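Local coordinates for putative pachytene checkpoint protein 2 (Caenorhabditis elegans, PDB 4XGU), which hydrolyses ATP as an AAA+ protein remodeler of the PCH2 subfamily and probably plays a key role in chromosome recombination during meiosis, at residues A386-S398 against M409-S421. Residues are numbered along the deposited sequence; the frame is centred on the assembly and turned at random.
Sequences AISMLPTLVYSKS and MNLFLEAVKERLS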
ATOM      1  N   ALA B 386     -24.652  15.122 -26.907  1.00 66.43           N
ATOM      2  CA  ALA B 386     -25.728  15.942 -26.355  1.00 65.81           C
ATOM      3  C   ALA B 386     -26.439  16.748 -27.439  1.00 65.75           C
ATOM      4  O   ALA B 386     -27.654  16.940 -27.383  1.00 70.16           O
ATOM      5  CB  ALA B 386     -25.185  16.871 -25.274  1.00 63.31           C
ATOM      6  N   ILE B 387     -25.678  17.216 -28.423  1.00 66.08           N
ATOM      7  CA  ILE B 387     -26.246  17.969 -29.539  1.00 64.29           C
ATOM      8  C   ILE B 387     -27.121  17.065 -30.400  1.00 63.93           C
ATOM      9  O   ILE B 387     -28.142  17.497 -30.935  1.00 69.86           O
ATOM     10  CB  ILE B 387     -25.143  18.607 -30.402  1.00 70.16           C
ATOM     11  CG1 ILE B 387     -24.353  19.623 -29.579  1.00 74.85           C
ATOM     12  CG2 ILE B 387     -25.734  19.285 -31.623  1.00 69.38           C
ATOM     13  CD1 ILE B 387     -23.152  20.186 -30.303  1.00 80.09           C
ATOM     14  N   SER B 388     -26.722  15.802 -30.517  1.00 63.71           N
ATOM     15  CA  SER B 388     -27.513  14.811 -31.236  1.00 68.61           C
ATOM     16  C   SER B 388     -28.799  14.486 -30.487  1.00 76.50           C
ATOM     17  O   SER B 388     -29.789  14.074 -31.090  1.00 81.38           O
ATOM     18  CB  SER B 388     -26.705  13.533 -31.457  1.00 70.02           C
ATOM     19  OG  SER B 388     -25.589  13.778 -32.291  1.00 75.32           O
ATOM     20  N   MET B 389     -28.768  14.667 -29.169  1.00 76.20           N
ATOM     21  CA  MET B 389     -29.924  14.401 -28.316  1.00 71.12           C
ATOM     22  C   MET B 389     -30.939  15.537 -28.376  1.00 67.12           C
ATOM     23  O   MET B 389     -32.123  15.330 -28.135  1.00 71.65           O
ATOM     24  CB  MET B 389     -29.487  14.187 -26.861  1.00 77.87           C
ATOM     25  CG  MET B 389     -28.459  13.084 -26.631  1.00 80.27           C
ATOM     26  SD  MET B 389     -29.151  11.477 -26.189  1.00105.37           S
ATOM     27  CE  MET B 389     -29.565  10.824 -27.801  1.00 75.91           C
ATOM     28  N   LEU B 390     -30.468  16.739 -28.691  1.00 64.95           N
ATOM     29  CA  LEU B 390     -31.308  17.938 -28.653  1.00 65.25           C
ATOM     30  C   LEU B 390     -32.607  17.906 -29.478  1.00 68.02           C
ATOM     31  O   LEU B 390     -33.643  18.350 -28.981  1.00 77.89           O
ATOM     32  CB  LEU B 390     -30.485  19.157 -29.079  1.00 69.83           C
ATOM     33  CG  LEU B 390     -29.621  19.794 -27.992  1.00 67.01           C
ATOM     34  CD1 LEU B 390     -28.948  21.043 -28.528  1.00 67.05           C
ATOM     35  CD2 LEU B 390     -30.458  20.115 -26.762  1.00 66.60           C
ATOM     36  N   PRO B 391     -32.566  17.411 -30.733  1.00 63.42           N
ATOM     37  CA  PRO B 391     -33.787  17.494 -31.550  1.00 63.21           C
ATOM     38  C   PRO B 391     -35.029  16.833 -30.945  1.00 67.96           C
ATOM     39  O   PRO B 391     -36.115  17.401 -31.051  1.00 73.46           O
ATOM     40  CB  PRO B 391     -33.386  16.774 -32.840  1.00 59.74           C
ATOM     41  CG  PRO B 391     -31.927  16.991 -32.935  1.00 63.46           C
ATOM     42  CD  PRO B 391     -31.431  16.900 -31.523  1.00 59.96           C
ATOM     43  N   THR B 392     -34.879  15.668 -30.320  1.00 68.86           N
ATOM     44  CA  THR B 392     -36.037  14.966 -29.771  1.00 70.57           C
ATOM     45  C   THR B 392     -36.626  15.699 -28.566  1.00 66.27           C
ATOM     46  O   THR B 392     -37.801  15.534 -28.247  1.00 68.46           O
ATOM     47  CB  THR B 392     -35.691  13.517 -29.368  1.00 78.60           C
ATOM     48  OG1 THR B 392     -36.869  12.867 -28.873  1.00 86.12           O
ATOM     49  CG2 THR B 392     -34.626  13.493 -28.292  1.00 80.29           C
ATOM     50  N   LEU B 393     -35.809  16.510 -27.899  1.00 67.71           N
ATOM     51  CA  LEU B 393     -36.301  17.358 -26.820  1.00 68.87           C
ATOM     52  C   LEU B 393     -37.075  18.534 -27.401  1.00 74.02           C
ATOM     53  O   LEU B 393     -38.083  18.966 -26.842  1.00 82.77           O
ATOM     54  CB  LEU B 393     -35.146  17.857 -25.946  1.00 68.30           C
ATOM     55  CG  LEU B 393     -35.518  18.781 -24.782  1.00 69.29           C
ATOM     56  CD1 LEU B 393     -36.509  18.110 -23.839  1.00 68.05           C
ATOM     57  CD2 LEU B 393     -34.272  19.217 -24.025  1.00 70.02           C
ATOM     58  N   VAL B 394     -36.595  19.046 -28.529  1.00 75.45           N
ATOM     59  CA  VAL B 394     -37.257  20.147 -29.219  1.00 74.90           C
ATOM     60  C   VAL B 394     -38.623  19.714 -29.744  1.00 75.06           C
ATOM     61  O   VAL B 394     -39.592  20.473 -29.695  1.00 77.83           O
ATOM     62  CB  VAL B 394     -36.396  20.671 -30.387  1.00 76.03           C
ATOM     63  CG1 VAL B 394     -37.132  21.759 -31.153  1.00 81.15           C
ATOM     64  CG2 VAL B 394     -35.063  21.191 -29.869  1.00 78.33           C
ATOM     65  N   TYR B 395     -38.693  18.480 -30.232  1.00 76.04           N
ATOM     66  CA  TYR B 395     -39.923  17.937 -30.795  1.00 75.28           C
ATOM     67  C   TYR B 395     -41.032  17.830 -29.752  1.00 81.14           C
ATOM     68  O   TYR B 395     -42.203  18.067 -30.050  1.00 88.16           O
ATOM     69  CB  TYR B 395     -39.657  16.561 -31.407  1.00 71.15           C
ATOM     70  CG  TYR B 395     -40.665  16.145 -32.451  1.00 70.73           C
ATOM     71  CD1 TYR B 395     -41.557  17.064 -32.985  1.00 67.53           C
ATOM     72  CD2 TYR B 395     -40.727  14.832 -32.900  1.00 67.30           C
ATOM     73  CE1 TYR B 395     -42.479  16.689 -33.941  1.00 73.22           C
ATOM     74  CE2 TYR B 395     -41.645  14.447 -33.855  1.00 65.90           C
ATOM     75  CZ  TYR B 395     -42.520  15.380 -34.371  1.00 74.41           C
ATOM     76  OH  TYR B 395     -43.440  15.001 -35.324  1.00 80.70           O
ATOM     77  N   SER B 396     -40.657  17.468 -28.529  1.00 82.32           N
ATOM     78  CA  SER B 396     -41.627  17.287 -27.454  1.00 87.77           C
ATOM     79  C   SER B 396     -42.206  18.619 -26.981  1.00 86.88           C
ATOM     80  O   SER B 396     -43.371  18.692 -26.585  1.00 91.78           O
ATOM     81  CB  SER B 396     -40.987  16.550 -26.277  1.00 93.36           C
ATOM     82  OG  SER B 396     -39.951  17.323 -25.698  1.00 99.40           O
ATOM     83  N   LYS B 397     -41.389  19.665 -27.022  1.00 81.75           N
ATOM     84  CA  LYS B 397     -41.820  20.994 -26.600  1.00 82.06           C
ATOM     85  C   LYS B 397     -42.856  21.596 -27.547  1.00 88.60           C
ATOM     86  O   LYS B 397     -43.780  22.287 -27.110  1.00 96.20           O
ATOM     87  CB  LYS B 397     -40.621  21.938 -26.488  1.00 75.68           C
ATOM     88  CG  LYS B 397     -39.676  21.623 -25.347  1.00 76.55           C
ATOM     89  CD  LYS B 397     -38.783  22.814 -25.044  1.00 81.97           C
ATOM     90  CE  LYS B 397     -38.020  22.617 -23.745  1.00 86.26           C
ATOM     91  NZ  LYS B 397     -37.965  23.875 -22.950  1.00 89.77           N
ATOM     92  N   SER B 398     -42.700  21.337 -28.840  1.00 85.69           N
ATOM     93  CA  SER B 398     -43.583  21.919 -29.844  1.00 96.57           C
ATOM     94  C   SER B 398     -45.003  21.388 -29.723  1.00 99.94           C
ATOM     95  O   SER B 398     -45.223  20.177 -29.779  1.00 98.57           O
ATOM     96  CB  SER B 398     -43.060  21.642 -31.252  1.00104.66           C
ATOM     97  OG  SER B 398     -43.350  20.311 -31.641  1.00111.25           O
ATOM     98  N   MET B 409     -36.013  27.689 -34.429  1.00 87.03           N
ATOM     99  CA  MET B 409     -34.851  28.368 -33.876  1.00 86.65           C
ATOM    100  C   MET B 409     -35.100  28.748 -32.418  1.00 95.66           C
ATOM    101  O   MET B 409     -34.206  28.649 -31.576  1.00 97.39           O
ATOM    102  CB  MET B 409     -34.519  29.608 -34.706  1.00 83.62           C
ATOM    103  CG  MET B 409     -33.073  29.689 -35.164  1.00 83.91           C
ATOM    104  SD  MET B 409     -32.526  28.239 -36.084  1.00120.44           S
ATOM    105  CE  MET B 409     -33.759  28.167 -37.377  1.00 78.62           C
ATOM    106  N   ASN B 410     -36.326  29.173 -32.127  1.00 97.89           N
ATOM    107  CA  ASN B 410     -36.690  29.575 -30.777  1.00 97.46           C
ATOM    108  C   ASN B 410     -36.747  28.377 -29.831  1.00 86.94           C
ATOM    109  O   ASN B 410     -36.334  28.469 -28.675  1.00 88.12           O
ATOM    110  CB  ASN B 410     -38.033  30.309 -30.783  1.00109.35           C
ATOM    111  CG  ASN B 410     -38.115  31.385 -29.715  1.00118.98           C
ATOM    112  OD1 ASN B 410     -37.796  32.549 -29.967  1.00123.45           O
ATOM    113  ND2 ASN B 410     -38.543  31.002 -28.515  1.00119.16           N
ATOM    114  N   LEU B 411     -37.251  27.251 -30.329  1.00 79.81           N
ATOM    115  CA  LEU B 411     -37.363  26.048 -29.510  1.00 80.96           C
ATOM    116  C   LEU B 411     -35.998  25.422 -29.261  1.00 84.45           C
ATOM    117  O   LEU B 411     -35.709  24.962 -28.155  1.00 86.48           O
ATOM    118  CB  LEU B 411     -38.294  25.026 -30.163  1.00 85.12           C
ATOM    119  CG  LEU B 411     -39.770  25.412 -30.299  1.00 93.82           C
ATOM    120  CD1 LEU B 411     -40.601  24.205 -30.709  1.00 85.89           C
ATOM    121  CD2 LEU B 411     -40.300  26.027 -29.008  1.00101.13           C
ATOM    122  N   PHE B 412     -35.163  25.406 -30.297  1.00 84.09           N
ATOM    123  CA  PHE B 412     -33.812  24.872 -30.186  1.00 76.27           C
ATOM    124  C   PHE B 412     -33.029  25.612 -29.111  1.00 76.19           C
ATOM    125  O   PHE B 412     -32.339  24.997 -28.300  1.00 77.13           O
ATOM    126  CB  PHE B 412     -33.080  24.961 -31.528  1.00 74.71           C
ATOM    127  CG  PHE B 412     -33.016  23.657 -32.272  1.00 71.92           C
ATOM    128  CD1 PHE B 412     -31.989  22.759 -32.031  1.00 69.71           C
ATOM    129  CD2 PHE B 412     -33.978  23.328 -33.212  1.00 74.18           C
ATOM    130  CE1 PHE B 412     -31.926  21.557 -32.714  1.00 68.51           C
ATOM    131  CE2 PHE B 412     -33.918  22.128 -33.899  1.00 69.59           C
ATOM    132  CZ  PHE B 412     -32.891  21.242 -33.649  1.00 67.95           C
ATOM    133  N   LEU B 413     -33.153  26.934 -29.105  1.00 78.88           N
ATOM    134  CA  LEU B 413     -32.473  27.759 -28.114  1.00 86.32           C
ATOM    135  C   LEU B 413     -32.940  27.420 -26.698  1.00 97.09           C
ATOM    136  O   LEU B 413     -32.132  27.355 -25.769  1.00103.68           O
ATOM    137  CB  LEU B 413     -32.703  29.242 -28.404  1.00 81.49           C
ATOM    138  CG  LEU B 413     -31.929  30.221 -27.518  1.00 75.25           C
ATOM    139  CD1 LEU B 413     -30.437  30.132 -27.806  1.00 70.67           C
ATOM    140  CD2 LEU B 413     -32.439  31.639 -27.716  1.00 77.04           C
ATOM    141  N   GLU B 414     -34.241  27.198 -26.537  1.00 96.87           N
ATOM    142  CA  GLU B 414     -34.791  26.858 -25.231  1.00 95.53           C
ATOM    143  C   GLU B 414     -34.276  25.512 -24.738  1.00 94.43           C
ATOM    144  O   GLU B 414     -33.955  25.355 -23.559  1.00 97.97           O
ATOM    145  CB  GLU B 414     -36.318  26.846 -25.272  1.00 97.99           C
ATOM    146  CG  GLU B 414     -36.956  28.171 -24.900  1.00103.93           C
ATOM    147  CD  GLU B 414     -38.227  27.993 -24.096  1.00112.08           C
ATOM    148  OE1 GLU B 414     -38.614  28.938 -23.374  1.00118.32           O
ATOM    149  OE2 GLU B 414     -38.838  26.906 -24.180  1.00111.50           O
ATOM    150  N   ALA B 415     -34.201  24.544 -25.644  1.00 92.90           N
ATOM    151  CA  ALA B 415     -33.715  23.214 -25.296  1.00 91.03           C
ATOM    152  C   ALA B 415     -32.252  23.263 -24.871  1.00 87.41           C
ATOM    153  O   ALA B 415     -31.856  22.600 -23.910  1.00 87.12           O
ATOM    154  CB  ALA B 415     -33.898  22.260 -26.466  1.00 92.16           C
ATOM    155  N   VAL B 416     -31.456  24.053 -25.588  1.00 83.68           N
ATOM    156  CA  VAL B 416     -30.045  24.236 -25.260  1.00 80.74           C
ATOM    157  C   VAL B 416     -29.879  24.753 -23.835  1.00 84.65           C
ATOM    158  O   VAL B 416     -29.109  24.199 -23.049  1.00 85.69           O
ATOM    159  CB  VAL B 416     -29.357  25.216 -26.232  1.00 76.25           C
ATOM    160  CG1 VAL B 416     -27.992  25.624 -25.699  1.00 75.63           C
ATOM    161  CG2 VAL B 416     -29.231  24.601 -27.618  1.00 70.16           C
ATOM    162  N   LYS B 417     -30.615  25.811 -23.510  1.00 86.70           N
ATOM    163  CA  LYS B 417     -30.578  26.399 -22.177  1.00 87.78           C
ATOM    164  C   LYS B 417     -31.033  25.407 -21.115  1.00 86.52           C
ATOM    165  O   LYS B 417     -30.469  25.351 -20.022  1.00 88.59           O
ATOM    166  CB  LYS B 417     -31.448  27.656 -22.127  1.00 91.21           C
ATOM    167  CG  LYS B 417     -30.658  28.945 -22.008  1.00 94.24           C
ATOM    168  CD  LYS B 417     -31.320  30.069 -22.784  1.00 94.39           C
ATOM    169  CE  LYS B 417     -30.600  31.386 -22.554  1.00 95.76           C
ATOM    170  NZ  LYS B 417     -31.136  32.465 -23.425  1.00 96.88           N
ATOM    171  N   GLU B 418     -32.054  24.624 -21.445  1.00 82.67           N
ATOM    172  CA  GLU B 418     -32.587  23.642 -20.514  1.00 79.53           C
ATOM    173  C   GLU B 418     -31.580  22.521 -20.293  1.00 81.72           C
ATOM    174  O   GLU B 418     -31.442  22.000 -19.187  1.00 89.90           O
ATOM    175  CB  GLU B 418     -33.911  23.074 -21.029  1.00 81.76           C
ATOM    176  CG  GLU B 418     -34.796  22.486 -19.944  1.00 92.23           C
ATOM    177  CD  GLU B 418     -35.996  21.751 -20.507  1.00103.87           C
ATOM    178  OE1 GLU B 418     -35.868  20.543 -20.796  1.00106.68           O
ATOM    179  OE2 GLU B 418     -37.066  22.380 -20.662  1.00109.62           O
ATOM    180  N   ARG B 419     -30.866  22.164 -21.354  1.00 79.01           N
ATOM    181  CA  ARG B 419     -29.907  21.069 -21.299  1.00 78.27           C
ATOM    182  C   ARG B 419     -28.662  21.460 -20.504  1.00 84.15           C
ATOM    183  O   ARG B 419     -28.028  20.613 -19.876  1.00 87.28           O
ATOM    184  CB  ARG B 419     -29.524  20.635 -22.714  1.00 77.21           C
ATOM    185  CG  ARG B 419     -28.826  19.291 -22.797  1.00 81.02           C
ATOM    186  CD  ARG B 419     -29.648  18.196 -22.138  1.00 92.14           C
ATOM    187  NE  ARG B 419     -29.321  16.876 -22.672  1.00104.11           N
ATOM    188  CZ  ARG B 419     -28.263  16.158 -22.311  1.00108.42           C
ATOM    189  NH1 ARG B 419     -27.412  16.629 -21.406  1.00111.77           N
ATOM    190  NH2 ARG B 419     -28.052  14.968 -22.857  1.00104.63           N
ATOM    191  N   LEU B 420     -28.321  22.744 -20.528  1.00 89.64           N
ATOM    192  CA  LEU B 420     -27.141  23.239 -19.821  1.00 93.78           C
ATOM    193  C   LEU B 420     -27.349  23.303 -18.312  1.00101.12           C
ATOM    194  O   LEU B 420     -26.404  23.128 -17.541  1.00106.38           O
ATOM    195  CB  LEU B 420     -26.752  24.621 -20.342  1.00 93.31           C
ATOM    196  CG  LEU B 420     -26.179  24.685 -21.756  1.00 99.04           C
ATOM    197  CD1 LEU B 420     -26.076  26.129 -22.198  1.00104.09           C
ATOM    198  CD2 LEU B 420     -24.819  24.004 -21.823  1.00100.81           C
ATOM    199  N   SER B 421     -28.585  23.560 -17.897  1.00101.30           N
ATOM    200  CA  SER B 421     -28.910  23.694 -16.479  1.00 98.00           C
ATOM    201  C   SER B 421     -28.697  22.389 -15.719  1.00 87.73           C
ATOM    202  O   SER B 421     -29.289  21.361 -16.049  1.00 82.97           O
ATOM    203  CB  SER B 421     -30.355  24.169 -16.309  1.00104.02           C
ATOM    204  OG  SER B 421     -31.263  23.267 -16.917  1.00107.22           O
TER
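In the C-terminal lid of this AAA+ ATPase, V394 of helix 386-397 presses on L411, F412 and A415 of helix 409-420. Its CG2 sits over the centre of the F412 ring in a CH-pi contact, 4.0 Å from the centroid and 8° off the ring normal. V394 CG1, anti to the backbone N (chi1 176°), lies against L411 CB at 3.6 Å, and this turn leaves CG2 for the ring face. A415 CB is shared by two side chains of the other helix, meeting V394 CG2 at 3.8 Å and L393 CD2 at 3.9 Å. One turn earlier, L390 splits its branches: CD1 touches V416 CG2 at 3.7 Å, while CD2 faces A415. The lid is helical, and these two helices, steeply inclined at 116° with axes 9.1 Å apart, are its last; helix 324-340 covers I387 and P391 on another side. S388 touches the bound ADP, so the first helix joins this packing to the nucleotide pocket, and a second subunit brings R158 to the Y395 ring in a cation-pi contact. Near the pocket end, the R419 guanidinium takes A386 CB over one face, offset toward its rim. At the solvent-facing border K397 NZ bonds E418 OE2 at 2.9 Å, approaching from above the carboxylate plane, and reaches E414 OE2 weakly at 3.4 Å. A methionine in place of K397 would probably leave both carboxylates without their shared positive mate and set E418 free to turn. Just past K397, where the chain leaves the helix, S398 CB rests on L411 CD1.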